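Local coordinates for protein coclaurine N-methyltransferase (Coptis japonica, PDB 6GKV) that transfers a methyl group from S-adenosyl-L-methionine to the ring nitrogen of coclaurine and related tetrahydroisoquinolines in plant alkaloid biosynthesis, at residues Asp23-Gln26 and Leu27-Glu31; Ile77-Glu80 and Phe81-Met85; Leu112-Tyr115 and Cys116-Gln120; Val196-Leu199 and Phe200-Met203. All coordinates share one frame; numbering follows the deposited sequence.

In the fold
From the N terminus the contacts come in series: each joins two directly consecutive segments, so none encloses a longer loop, and none nests in or crosses another. Contact 1 is a turn of helix 21-39, packed against helices 2-16 and 313-335. Contact 2 covers the start of helix 79-85, bordered by helices 281-297, 299-309 and 313-335, and contact 3 the end of helix 104-118. Contact 4 is the turn leaving strand 191-197 toward helix 206-215, where both ligands bind. Contacts 3 and 4 touch directly: Tyr115 OH lies 3.4 Å from Ile197 CG2, packing the helix against the sheet. Contact 1 lies across the chain's centre from contact 3, their centres about 35 Å apart.

Contact 1: Asp23-Gln26 and Leu27-Glu31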
# COMPACT_ATOMS: atom_id res chain seq x y z
N ASP A 23 -6.79 -31.44 -17.53
CA ASP A 23 -6.64 -32.07 -16.23
C ASP A 23 -5.58 -31.33 -15.41
O ASP A 23 -5.66 -31.27 -14.19
CB ASP A 23 -6.28 -33.55 -16.38
CG ASP A 23 -7.46 -34.42 -16.82
OD1 ASP A 23 -7.72 -34.54 -18.04
OD2 ASP A 23 -8.12 -35.02 -15.95
N ILE A 24 -4.58 -30.77 -16.09
CA ILE A 24 -3.48 -30.07 -15.42
C ILE A 24 -3.97 -28.73 -14.92
O ILE A 24 -3.72 -28.36 -13.77
CB ILE A 24 -2.24 -29.83 -16.32
CG1 ILE A 24 -1.73 -31.13 -16.97
CG2 ILE A 24 -1.11 -29.15 -15.53
CD1 ILE A 24 -0.52 -30.88 -17.90
N LYS A 25 -4.67 -28.01 -15.80
CA LYS A 25 -5.29 -26.73 -15.44
C LYS A 25 -6.27 -26.88 -14.28
O LYS A 25 -6.22 -26.12 -13.31
CB LYS A 25 -6.01 -26.13 -16.65
CG LYS A 25 -5.07 -25.59 -17.75
CD LYS A 25 -5.83 -25.36 -19.06
CE LYS A 25 -4.99 -24.62 -20.09
NZ LYS A 25 -5.72 -24.46 -21.39
N GLN A 26 -7.14 -27.89 -14.35
CA GLN A 26 -8.03 -28.18 -13.24
C GLN A 26 -7.29 -28.38 -11.92
O GLN A 26 -7.73 -27.90 -10.89
CB GLN A 26 -8.87 -29.42 -13.55
CG GLN A 26 -9.96 -29.67 -12.54
CD GLN A 26 -10.87 -30.81 -12.95
OE1 GLN A 26 -11.14 -31.72 -12.17
NE2 GLN A 26 -11.32 -30.77 -14.19
N LEU A 27 -6.17 -29.10 -11.93
CA LEU A 27 -5.46 -29.40 -10.69
C LEU A 27 -4.73 -28.16 -10.16
O LEU A 27 -4.59 -27.98 -8.94
CB LEU A 27 -4.46 -30.55 -10.88
CG LEU A 27 -5.06 -31.94 -11.09
CD1 LEU A 27 -3.99 -32.97 -11.43
CD2 LEU A 27 -5.84 -32.37 -9.86
N ILE A 28 -4.23 -27.35 -11.09
CA ILE A 28 -3.54 -26.11 -10.75
C ILE A 28 -4.53 -25.18 -10.06
O ILE A 28 -4.25 -24.67 -8.97
CB ILE A 28 -2.91 -25.45 -12.00
CG1 ILE A 28 -1.70 -26.28 -12.45
CG2 ILE A 28 -2.48 -24.05 -11.71
CD1 ILE A 28 -0.96 -25.73 -13.64
N ARG A 29 -5.71 -25.00 -10.67
CA ARG A 29 -6.74 -24.13 -10.11
C ARG A 29 -7.10 -24.51 -8.69
O ARG A 29 -7.49 -23.65 -7.90
CB ARG A 29 -8.01 -24.17 -10.96
CG ARG A 29 -7.83 -23.62 -12.32
CD ARG A 29 -9.13 -23.30 -12.93
NE ARG A 29 -8.97 -23.22 -14.37
CZ ARG A 29 -9.41 -24.14 -15.20
NH1 ARG A 29 -10.09 -25.19 -14.73
NH2 ARG A 29 -9.20 -24.01 -16.51
N ARG A 30 -6.99 -25.80 -8.38
CA ARG A 30 -7.37 -26.28 -7.05
C ARG A 30 -6.35 -25.81 -6.03
O ARG A 30 -6.71 -25.51 -4.90
CB ARG A 30 -7.45 -27.81 -7.02
CG ARG A 30 -8.56 -28.40 -7.83
CD ARG A 30 -8.64 -29.91 -7.53
NE ARG A 30 -9.58 -30.58 -8.43
CZ ARG A 30 -9.55 -31.87 -8.74
NH1 ARG A 30 -8.62 -32.67 -8.22
NH2 ARG A 30 -10.45 -32.36 -9.57
N GLU A 31 -5.08 -25.77 -6.44
CA GLU A 31 -4.02 -25.30 -5.55
C GLU A 31 -4.09 -23.79 -5.40
O GLU A 31 -3.99 -23.26 -4.29
CB GLU A 31 -2.63 -25.72 -6.07
CG GLU A 31 -2.34 -27.19 -5.93
CD GLU A 31 -2.63 -27.71 -4.53
OE1 GLU A 31 -2.07 -27.16 -3.56
OE2 GLU A 31 -3.43 -28.66 -4.41
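Asp23 begins the turn by taking a hydrogen bond from Leu27 N on its carbonyl oxygen, while Leu27 CG sits 3.2 Å from the same Asp23 O. Ile24 O binds Ile28 N at 2.9 Å, and the two isoleucine side chains run alongside each other, pointing the same way, with Ile24 CG2 3.9 Å from Ile28 CD1. CG2 of Ile24 is the branch anti to its backbone N, which turns it onward to that neighbour. With only an alanine at Ile28, Ile24 CG2 is likely to lose this apolar mate, and a gap would open against Trp245 and Phe246. Lys25 O accepts Arg29 N in a nearly straight bond (N-H...O 171°). Above Lys25 CB lies one face of the Arg29 guanidinium, its NH2 3.8 Å from that CB, while Arg29 NE makes a salt bridge to Glu332. Gln26 stretches out fully and brings OE1 to 2.8 Å from Arg30 NH2, its amide and the guanidinium turned 52° apart. Ile24 bridges two helices, meeting Leu14 of helix 2-16 and Leu328 of helix 313-335; Leu27 adds Leu10 on the former, and Lys25, Ile28 and Arg29 meet Met331 or Glu332 on the latter.

Contact 2: Ile77-Glu80 and Phe81-Met85; sequences IPIE and FLKIM
Leu82 carries its side chain back over the segment Ile77-Glu80. Its CB lies 3.4 Å from Ile79 O, and CG, anti to the carbonyl carbon of Leu82 (chi1 -68°), passes 3.9 Å from Pro78 O. At the tip, CD1 comes 4.1 Å from Ile77 CB, and CD2 is 4.2 Å from Ile77 CG2, so both methyls meet the same isoleucine, whose side chain runs at about a right angle to that of Leu82. Ile77 CG2 serves a second neighbour as well, standing 3.6 Å from Phe81 CD2 at the edge of the ring, near its plane. These contacts dress the first turn of helix 79-85, with Pro78 at the N-cap position. Pro78 O accepts Phe81 N at 3.1 Å and, more weakly, Leu82 N, while Ile79 O takes a bond from Lys83 N at 3.0 Å with an N-H...O angle of 152°. Phe81 CG is anti to its own backbone N (chi1 174°), which places the ring beside Ile77 and pointing the same way. Farther out that ring meets Trp323 and Phe306, with Met305 and Leu295 also in touch, so that three helices, 281-297, 299-309 and 313-335, border this side of the turn. Leu82 and Ile79 instead reach Gln134, in a loop that follows strand 126-130.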
# COMPACT_ATOMS: atom_id res chain seq x y z
N ILE A 77 19.54 -20.74 -20.41
CA ILE A 77 18.79 -21.48 -21.41
C ILE A 77 19.34 -21.21 -22.80
O ILE A 77 19.58 -20.06 -23.16
CB ILE A 77 17.30 -21.10 -21.38
CG1 ILE A 77 16.78 -21.05 -19.93
CG2 ILE A 77 16.49 -22.04 -22.29
CD1 ILE A 77 17.02 -22.36 -19.13
N PRO A 78 19.55 -22.28 -23.59
CA PRO A 78 19.96 -22.12 -24.99
C PRO A 78 19.06 -21.17 -25.75
O PRO A 78 17.83 -21.31 -25.76
CB PRO A 78 19.87 -23.55 -25.55
CG PRO A 78 19.13 -24.34 -24.52
CD PRO A 78 19.45 -23.70 -23.22
N ILE A 79 19.68 -20.19 -26.39
CA ILE A 79 18.98 -19.13 -27.09
C ILE A 79 18.09 -19.69 -28.20
O ILE A 79 16.98 -19.17 -28.43
CB ILE A 79 20.00 -18.11 -27.67
CG1 ILE A 79 19.30 -16.81 -28.07
CG2 ILE A 79 20.85 -18.71 -28.79
CD1 ILE A 79 18.93 -15.95 -26.90
N GLU A 80 18.55 -20.76 -28.84
CA GLU A 80 17.84 -21.41 -29.95
C GLU A 80 16.45 -21.89 -29.55
O GLU A 80 15.53 -21.94 -30.37
CB GLU A 80 18.64 -22.60 -30.49
CG GLU A 80 20.12 -22.56 -30.16
CD GLU A 80 20.82 -23.88 -30.47
OE1 GLU A 80 20.12 -24.91 -30.68
OE2 GLU A 80 22.07 -23.90 -30.50
N PHE A 81 16.32 -22.25 -28.27
CA PHE A 81 15.03 -22.62 -27.69
C PHE A 81 14.18 -21.38 -27.43
O PHE A 81 12.97 -21.42 -27.61
CB PHE A 81 15.22 -23.38 -26.38
CG PHE A 81 13.92 -23.66 -25.66
CD1 PHE A 81 12.90 -24.37 -26.29
CD2 PHE A 81 13.72 -23.19 -24.37
CE1 PHE A 81 11.69 -24.62 -25.64
CE2 PHE A 81 12.52 -23.44 -23.72
CZ PHE A 81 11.50 -24.16 -24.35
N LEU A 82 14.81 -20.29 -27.01
CA LEU A 82 14.06 -19.10 -26.65
C LEU A 82 13.45 -18.42 -27.90
O LEU A 82 12.34 -17.93 -27.83
CB LEU A 82 14.95 -18.13 -25.85
CG LEU A 82 15.29 -18.70 -24.46
CD1 LEU A 82 16.26 -17.82 -23.70
CD2 LEU A 82 14.02 -18.96 -23.61
N LYS A 83 14.15 -18.46 -29.03
CA LYS A 83 13.61 -17.83 -30.24
C LYS A 83 12.37 -18.55 -30.76
O LYS A 83 11.57 -17.96 -31.50
CB LYS A 83 14.65 -17.74 -31.36
CG LYS A 83 16.10 -17.75 -30.89
CD LYS A 83 17.06 -17.36 -32.01
CE LYS A 83 16.96 -15.86 -32.31
NZ LYS A 83 18.24 -15.31 -32.89
N ILE A 84 12.20 -19.81 -30.37
CA ILE A 84 11.02 -20.56 -30.74
C ILE A 84 9.86 -20.28 -29.75
O ILE A 84 8.73 -19.98 -30.17
CB ILE A 84 11.34 -22.05 -30.79
CG1 ILE A 84 12.37 -22.33 -31.89
CG2 ILE A 84 10.09 -22.87 -31.07
CD1 ILE A 84 12.94 -23.73 -31.85
N MET A 85 10.15 -20.37 -28.46
CA MET A 85 9.11 -20.17 -27.47
C MET A 85 8.75 -18.69 -27.33
O MET A 85 7.57 -18.35 -27.30
CB MET A 85 9.51 -20.74 -26.12
CG MET A 85 8.34 -20.80 -25.15
SD MET A 85 8.71 -21.51 -23.54
CE MET A 85 9.44 -20.11 -22.68

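Contact 3: Leu112-Tyr115 and Cys116-Gln120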
# COMPACT_ATOMS: atom_id res chain seq x y z
N LEU A 112 7.18 -2.97 -24.00
CA LEU A 112 8.48 -2.30 -24.08
C LEU A 112 8.27 -0.79 -24.23
O LEU A 112 8.92 0.01 -23.55
CB LEU A 112 9.31 -2.88 -25.23
CG LEU A 112 9.86 -4.28 -24.90
CD1 LEU A 112 10.62 -4.92 -26.07
CD2 LEU A 112 10.72 -4.25 -23.63
N ASP A 113 7.35 -0.43 -25.13
CA ASP A 113 6.94 0.96 -25.28
C ASP A 113 6.41 1.54 -23.98
O ASP A 113 6.79 2.65 -23.58
CB ASP A 113 5.86 1.07 -26.36
CG ASP A 113 6.45 1.12 -27.76
OD1 ASP A 113 7.69 1.24 -27.87
OD2 ASP A 113 5.67 1.06 -28.74
N LEU A 114 5.55 0.79 -23.30
CA LEU A 114 4.97 1.24 -22.04
C LEU A 114 6.04 1.49 -20.96
O LEU A 114 5.89 2.39 -20.14
CB LEU A 114 3.93 0.22 -21.56
CG LEU A 114 3.14 0.58 -20.30
CD1 LEU A 114 2.53 1.99 -20.37
CD2 LEU A 114 2.07 -0.48 -20.00
N TYR A 115 7.10 0.70 -20.96
CA TYR A 115 8.21 0.90 -20.03
C TYR A 115 8.88 2.25 -20.27
O TYR A 115 9.22 2.96 -19.33
CB TYR A 115 9.27 -0.19 -20.18
CG TYR A 115 8.84 -1.58 -19.77
CD1 TYR A 115 7.90 -1.78 -18.78
CD2 TYR A 115 9.44 -2.71 -20.35
CE1 TYR A 115 7.56 -3.06 -18.37
CE2 TYR A 115 9.08 -3.99 -19.98
CZ TYR A 115 8.13 -4.16 -19.00
OH TYR A 115 7.76 -5.44 -18.63
N CYS A 116 9.09 2.58 -21.55
CA CYS A 116 9.75 3.82 -21.92
C CYS A 116 8.90 5.01 -21.57
O CYS A 116 9.42 6.05 -21.20
CB CYS A 116 10.06 3.84 -23.42
SG CYS A 116 11.05 2.45 -23.92
N GLU A 117 7.60 4.84 -21.72
CA GLU A 117 6.63 5.86 -21.35
C GLU A 117 6.68 6.10 -19.85
O GLU A 117 6.89 7.23 -19.40
CB GLU A 117 5.23 5.43 -21.80
CG GLU A 117 4.09 6.39 -21.56
CD GLU A 117 2.78 5.86 -22.15
OE1 GLU A 117 2.84 5.11 -23.16
OE2 GLU A 117 1.70 6.16 -21.60
N ARG A 118 6.52 5.03 -19.08
CA ARG A 118 6.38 5.16 -17.63
C ARG A 118 7.70 5.49 -16.92
O ARG A 118 7.71 6.13 -15.87
CB ARG A 118 5.74 3.88 -17.06
CG ARG A 118 4.30 3.70 -17.53
CD ARG A 118 3.55 2.65 -16.72
NE ARG A 118 2.13 2.71 -17.01
CZ ARG A 118 1.24 1.78 -16.67
NH1 ARG A 118 1.62 0.68 -16.03
NH2 ARG A 118 -0.03 1.95 -16.98
N ALA A 119 8.81 5.08 -17.51
CA ALA A 119 10.11 5.45 -16.97
C ALA A 119 10.58 6.79 -17.57
O ALA A 119 11.58 7.35 -17.13
CB ALA A 119 11.14 4.36 -17.24
N GLN A 120 9.83 7.27 -18.56
CA GLN A 120 10.07 8.57 -19.21
C GLN A 120 11.48 8.66 -19.78
O GLN A 120 12.18 9.66 -19.57
CB GLN A 120 9.82 9.72 -18.23
CG GLN A 120 8.37 9.91 -17.81
CD GLN A 120 8.25 10.73 -16.55
OE1 GLN A 120 9.25 11.21 -16.03
NE2 GLN A 120 7.03 10.88 -16.04
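Leu114 and Arg118, one turn apart, set their side chains obliquely, with the branched end of the leucine under one face of the guanidinium. Leu114 CD2 lies 4.1 Å below the centre of that group, and Leu114 CD1, on the same side, approaches Arg118 NE to 3.5 Å and Arg118 CG to 3.8 Å. Leucine CG is anti to its backbone N (chi1 -176°), which swings both methyls along the helix toward the arginine, and Arg118 is extended from CG to NE. NH1 continues to His346 ND1 in a hydrogen bond, and Trp277 adds a cation-pi contact. Were this arginine shortened to an alanine, His346 ND1 would probably lose its mate, Trp277 its cation, and Leu114 CD1 and CD2 the guanidinium they pack against. On the backbone, Arg118 N meets Leu114 O at 2.9 Å and Ala119 N meets Tyr115 O at 2.8 Å. Gln120 then leaves the helix with a positive phi of 57° and two bonds back into the last turn, a Schellman motif. Tyr115 turns to the sheet, its OH bonded to Glu226 and Lys91. A guanidinium hydrogen-bonds poorly through its face, which is why hydrocarbon can cover it here while the polar NH1 still reaches His346.

Contact 4: Val196-Leu199 and Phe200-Met203; sequences VIEL and FEHM. With SAH (S-adenosyl-L-homocysteine), chain C; F2W (6,7-dimethoxy-2-methyl-1,2,3,4-tetrahydroisoquinolin-2-ium), chain D.
At the C-terminal end of strand 191-197, in the cofactor-binding sheet, the chain folds into a short 3-10 turn closed by His202 N on Leu199 O (3.0 Å, N-H...O 161°). The strand's last residue, Ile197, receives the amino group of S-adenosyl-L-homocysteine on its carbonyl, SAH N to Ile197 O being 3.0 Å. Glu198 follows with a positive phi of 62°, and its extended side chain puts OE1 2.8 Å from the ring nitrogen NAH of the N-methylated ligand F2W, while OE2 takes Cys94 N. Leu199, its CG anti to the backbone N (chi1 170°), sends CD1 to 3.4 Å from SAH O4' and 3.7 Å from Met203 CE, lying between cofactor and methionine. A water joins the two halves, accepting from Leu199 N and donating to Glu201 OE1 at 3.0 Å, while Glu201 OE2 takes Ile228 N. Val196 CG1 meets Phe200 CE1 at 3.7 Å, their side chains roughly perpendicular. His202 is fixed at both nitrogens, ND1 to Thr255 O and NE2 to Tyr75 OH, near F2W CAO, the N-methyl carbon and probably the position of the transferred methyl. Cofactor and acceptor thus gather at the end of strand 191-197, as in Rossmann-like class I methyltransferases.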
# COMPACT_ATOMS: atom_id res chain seq x y z
N VAL A 196 14.30 -2.13 -14.01
CA VAL A 196 14.35 -3.44 -13.38
C VAL A 196 13.09 -4.24 -13.69
O VAL A 196 12.06 -4.03 -13.04
CB VAL A 196 14.52 -3.34 -11.86
CG1 VAL A 196 14.75 -4.74 -11.26
CG2 VAL A 196 15.70 -2.44 -11.51
N ILE A 197 13.17 -5.15 -14.65
CA ILE A 197 11.99 -5.91 -15.06
C ILE A 197 12.00 -7.35 -14.51
O ILE A 197 12.65 -8.23 -15.06
CB ILE A 197 11.85 -5.95 -16.59
CG1 ILE A 197 12.01 -4.55 -17.15
CG2 ILE A 197 10.48 -6.56 -17.01
CD1 ILE A 197 11.06 -3.54 -16.53
N GLU A 198 11.26 -7.54 -13.42
CA GLU A 198 11.01 -8.86 -12.84
C GLU A 198 12.31 -9.51 -12.39
O GLU A 198 12.67 -10.57 -12.85
CB GLU A 198 10.24 -9.75 -13.83
CG GLU A 198 8.82 -9.25 -14.09
CD GLU A 198 7.98 -10.17 -14.94
OE1 GLU A 198 8.30 -11.38 -15.04
OE2 GLU A 198 7.00 -9.68 -15.54
N LEU A 199 13.00 -8.84 -11.47
CA LEU A 199 14.26 -9.33 -10.93
C LEU A 199 14.12 -9.59 -9.44
O LEU A 199 14.63 -10.58 -8.92
CB LEU A 199 15.37 -8.32 -11.18
CG LEU A 199 16.69 -8.61 -10.45
CD1 LEU A 199 17.41 -9.79 -11.09
CD2 LEU A 199 17.57 -7.37 -10.42
N PHE A 200 13.40 -8.69 -8.77
CA PHE A 200 13.25 -8.69 -7.31
C PHE A 200 12.62 -9.94 -6.75
O PHE A 200 12.88 -10.31 -5.61
CB PHE A 200 12.42 -7.48 -6.85
CG PHE A 200 13.19 -6.19 -6.80
CD1 PHE A 200 14.28 -5.98 -7.63
CD2 PHE A 200 12.86 -5.22 -5.87
CE1 PHE A 200 15.03 -4.79 -7.56
CE2 PHE A 200 13.61 -4.02 -5.79
CZ PHE A 200 14.69 -3.81 -6.64
N GLU A 201 11.77 -10.58 -7.57
CA GLU A 201 11.16 -11.86 -7.20
C GLU A 201 12.17 -12.95 -6.79
O GLU A 201 11.82 -13.92 -6.10
CB GLU A 201 10.29 -12.38 -8.36
CG GLU A 201 9.02 -11.53 -8.64
CD GLU A 201 9.22 -10.49 -9.73
OE1 GLU A 201 10.29 -9.87 -9.79
OE2 GLU A 201 8.30 -10.32 -10.56
N HIS A 202 13.42 -12.78 -7.23
CA HIS A 202 14.53 -13.69 -6.93
C HIS A 202 15.39 -13.21 -5.77
O HIS A 202 16.29 -13.91 -5.32
CB HIS A 202 15.40 -13.85 -8.16
CG HIS A 202 14.69 -14.44 -9.34
ND1 HIS A 202 14.06 -15.67 -9.28
CD2 HIS A 202 14.53 -13.99 -10.60
CE1 HIS A 202 13.53 -15.94 -10.46
NE2 HIS A 202 13.81 -14.95 -11.28
N MET A 203 15.12 -11.99 -5.33
CA MET A 203 15.89 -11.38 -4.26
C MET A 203 15.18 -11.58 -2.95
O MET A 203 14.09 -12.14 -2.92
CB MET A 203 16.12 -9.89 -4.53
CG MET A 203 16.64 -9.60 -5.91
SD MET A 203 18.30 -10.26 -6.19
CE MET A 203 18.06 -11.16 -7.72
N SAH C . 14.42 -8.74 -17.48
CA SAH C . 14.39 -9.78 -18.51
CB SAH C . 14.34 -11.16 -17.88
CG SAH C . 13.58 -11.27 -16.56
SD SAH C . 13.81 -12.91 -15.81
C SAH C . 13.20 -9.61 -19.44
O SAH C . 12.28 -8.88 -19.09
OXT SAH C . 13.14 -10.20 -20.54
C5' SAH C . 14.96 -12.31 -14.55
C4' SAH C . 16.31 -11.82 -15.10
O4' SAH C . 17.16 -11.42 -14.04
C3' SAH C . 17.06 -12.91 -15.86
O3' SAH C . 17.73 -12.32 -16.95
C2' SAH C . 18.11 -13.41 -14.91
O2' SAH C . 19.24 -13.81 -15.65
C1' SAH C . 18.37 -12.17 -14.05
N9 SAH C . 18.82 -12.49 -12.68
C8 SAH C . 18.23 -13.34 -11.76
N7 SAH C . 18.98 -13.33 -10.63
C5 SAH C . 20.04 -12.49 -10.81
C6 SAH C . 21.12 -12.12 -10.00
N6 SAH C . 21.26 -12.61 -8.76
N1 SAH C . 22.06 -11.23 -10.49
C2 SAH C . 21.93 -10.72 -11.77
N3 SAH C . 20.87 -11.10 -12.57
C4 SAH C . 19.94 -11.97 -12.09
CAM F2W D . 5.18 -18.58 -15.35
OAK F2W D . 5.03 -18.10 -13.99
CAB F2W D . 5.98 -17.15 -13.72
CAA F2W D . 6.90 -16.69 -14.67
CAF F2W D . 7.82 -15.72 -14.28
CAJ F2W D . 8.75 -15.18 -15.16
CAI F2W D . 10.03 -14.54 -14.55
NAH F2W D . 9.53 -13.48 -13.65
CAO F2W D . 10.74 -13.10 -12.91
CAG F2W D . 8.77 -14.31 -12.71
CAE F2W D . 7.77 -15.17 -13.03
CAD F2W D . 6.87 -15.65 -12.07
CAC F2W D . 5.95 -16.61 -12.44
OAL F2W D . 5.02 -17.15 -11.60
CAN F2W D . 4.92 -16.65 -10.25
O HOH W 1 11.19 -6.99 -10.14